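Local coordinates for putative secreted salivary protein (Xenopsylla cheopis, PDB 5K6D) that is a secreted flea salivary toxin that inhibits the host voltage-gated sodium channel Nav1.5, at residues W2-E6 and R7-G11. Numbering follows the deposited sequence.
Sequences WKVSE and RCLKG
S5 caps the N-terminus of the short helix 6-10 in a local strand-to-helix junction: the chain leaves strand 3-4, which pairs antiparallel with strand 19-20, and turns directly into the helix. The evidence for the cap is the bond from C8 N to S5 OG, 3.0 Å long with an N-H...O angle of 155°. With chi1 at 66°, OG lies between its own backbone N and carbonyl carbon, which brings the hydroxyl to the amide N-H of C8 in the first turn. A water 2.8 Å from S5 OG accepts a hydrogen bond from R7 NH1, at the edge of the guanidinium and in its plane, and so links the cap to the R7 side chain. Backbone bonds continue the turn, from L9 N to S5 O at 3.2 Å and from K10 N to E6 O at 2.8 Å. G11, with positive phi, is where the chain departs from helical geometry.

V4 packs against C8 and L9. Its CB lies 3.6 Å from C8 SG, while CG2 meets L9 CG at 3.7 Å, the two aliphatic side chains crossing at about a right angle. C8 is disulfide-bonded to C53, just beyond the end of helix 38-51, and its carbonyl O accepts from NE2 of H48, within that helix.

E6 and K10 run side by side, pointing the same way. Their ion pair is long, with E6 OE1 3.9 Å from K10 NZ, and a water bridges the same two atoms; OE1 additionally accepts from the backbone N of K14. The junction thus combines a serine cap and helical backbone bonds with apolar V4 contacts, and the disulfide ties it to the region after helix 38-51; the long, water-bridged charge pair probably adds less.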
loop_
_atom_site.group_PDB
_atom_site.type_symbol
_atom_site.label_atom_id
_atom_site.label_comp_id
_atom_site.label_asym_id
_atom_site.label_seq_id
_atom_site.Cartn_x
_atom_site.Cartn_y
_atom_site.Cartn_z
ATOM N N TRP A 2 -13.926 -3.391 -0.383
ATOM C CA TRP A 2 -12.627 -4.036 -0.481
ATOM C C TRP A 2 -12.134 -4.403 0.901
ATOM O O TRP A 2 -12.041 -3.550 1.785
ATOM C CB TRP A 2 -11.633 -3.115 -1.178
ATOM C CG TRP A 2 -10.307 -3.716 -1.513
ATOM C CD1 TRP A 2 -9.989 -5.041 -1.630
ATOM C CD2 TRP A 2 -9.111 -2.992 -1.781
ATOM N NE1 TRP A 2 -8.657 -5.179 -1.956
ATOM C CE2 TRP A 2 -8.100 -3.931 -2.056
ATOM C CE3 TRP A 2 -8.797 -1.634 -1.814
ATOM C CZ2 TRP A 2 -6.802 -3.549 -2.355
ATOM C CZ3 TRP A 2 -7.517 -1.259 -2.110
ATOM C CH2 TRP A 2 -6.531 -2.207 -2.378
ATOM N N LYS A 3 -11.830 -5.679 1.080
ATOM C CA LYS A 3 -11.212 -6.145 2.310
ATOM C C LYS A 3 -9.750 -6.487 2.062
ATOM O O LYS A 3 -9.410 -7.092 1.041
ATOM C CB LYS A 3 -11.947 -7.361 2.867
ATOM C CG LYS A 3 -13.379 -7.067 3.277
ATOM C CD LYS A 3 -13.979 -8.230 4.048
ATOM C CE LYS A 3 -15.476 -8.057 4.234
ATOM N NZ LYS A 3 -16.193 -8.079 2.928
ATOM N N VAL A 4 -8.890 -6.092 2.992
ATOM C CA VAL A 4 -7.462 -6.373 2.886
ATOM C C VAL A 4 -6.967 -6.947 4.204
ATOM O O VAL A 4 -7.671 -6.927 5.217
ATOM C CB VAL A 4 -6.644 -5.108 2.533
ATOM C CG1 VAL A 4 -7.068 -4.542 1.175
ATOM C CG2 VAL A 4 -6.780 -4.050 3.624
ATOM N N SER A 5 -5.746 -7.467 4.201
ATOM C CA SER A 5 -5.195 -8.096 5.400
ATOM C C SER A 5 -4.420 -7.114 6.277
ATOM O O SER A 5 -4.031 -6.030 5.826
ATOM C CB SER A 5 -4.278 -9.241 5.002
ATOM O OG SER A 5 -3.149 -8.728 4.313
ATOM N N GLU A 6 -4.166 -7.509 7.523
ATOM C CA GLU A 6 -3.220 -6.773 8.351
ATOM C C GLU A 6 -1.870 -6.618 7.657
ATOM O O GLU A 6 -1.239 -5.564 7.725
ATOM C CB GLU A 6 -2.998 -7.471 9.688
ATOM C CG GLU A 6 -4.196 -7.499 10.597
ATOM C CD GLU A 6 -3.869 -8.037 11.984
ATOM O OE1 GLU A 6 -2.808 -8.659 12.169
ATOM O OE2 GLU A 6 -4.687 -7.823 12.909
ATOM N N ARG A 7 -1.412 -7.681 7.006
ATOM C CA ARG A 7 -0.146 -7.624 6.287
ATOM C C ARG A 7 -0.148 -6.515 5.249
ATOM O O ARG A 7 0.840 -5.804 5.086
ATOM C CB ARG A 7 0.145 -8.963 5.628
ATOM C CG ARG A 7 0.457 -10.055 6.615
ATOM C CD ARG A 7 0.655 -11.362 5.895
ATOM N NE ARG A 7 1.890 -11.397 5.111
ATOM C CZ ARG A 7 1.964 -11.602 3.800
ATOM N NH1 ARG A 7 0.867 -11.762 3.057
ATOM N NH2 ARG A 7 3.158 -11.654 3.229
ATOM N N CYS A 8 -1.267 -6.362 4.554
ATOM C CA CYS A 8 -1.405 -5.275 3.602
ATOM C C CYS A 8 -1.195 -3.923 4.274
ATOM O O CYS A 8 -0.383 -3.110 3.805
ATOM C CB CYS A 8 -2.780 -5.339 2.939
ATOM S SG CYS A 8 -3.274 -3.873 2.035
ATOM N N LEU A 9 -1.914 -3.689 5.370
ATOM C CA LEU A 9 -1.961 -2.365 5.975
ATOM C C LEU A 9 -0.734 -2.041 6.821
ATOM O O LEU A 9 -0.130 -0.982 6.653
ATOM C CB LEU A 9 -3.228 -2.224 6.824
ATOM C CG LEU A 9 -4.542 -2.272 6.034
ATOM C CD1 LEU A 9 -5.733 -2.192 6.964
ATOM C CD2 LEU A 9 -4.606 -1.143 5.009
ATOM N N LYS A 10 -0.373 -2.924 7.746
ATOM C CA LYS A 10 0.750 -2.600 8.635
ATOM C C LYS A 10 2.047 -3.322 8.253
ATOM O O LYS A 10 3.105 -3.025 8.817
ATOM C CB LYS A 10 0.391 -2.876 10.106
ATOM C CG LYS A 10 0.128 -4.318 10.480
ATOM C CD LYS A 10 -0.193 -4.430 11.977
ATOM C CE LYS A 10 -0.365 -5.869 12.424
ATOM N NZ LYS A 10 -0.677 -5.931 13.879
ATOM N N GLY A 11 1.983 -4.255 7.307
ATOM C CA GLY A 11 3.197 -4.854 6.775
ATOM C C GLY A 11 3.490 -6.259 7.266
ATOM O O GLY A 11 4.342 -6.964 6.702
HETATM O O HOH W 1 -2.031 -11.164 3.472
HETATM O O HOH W 2 -0.764 -8.523 14.277
#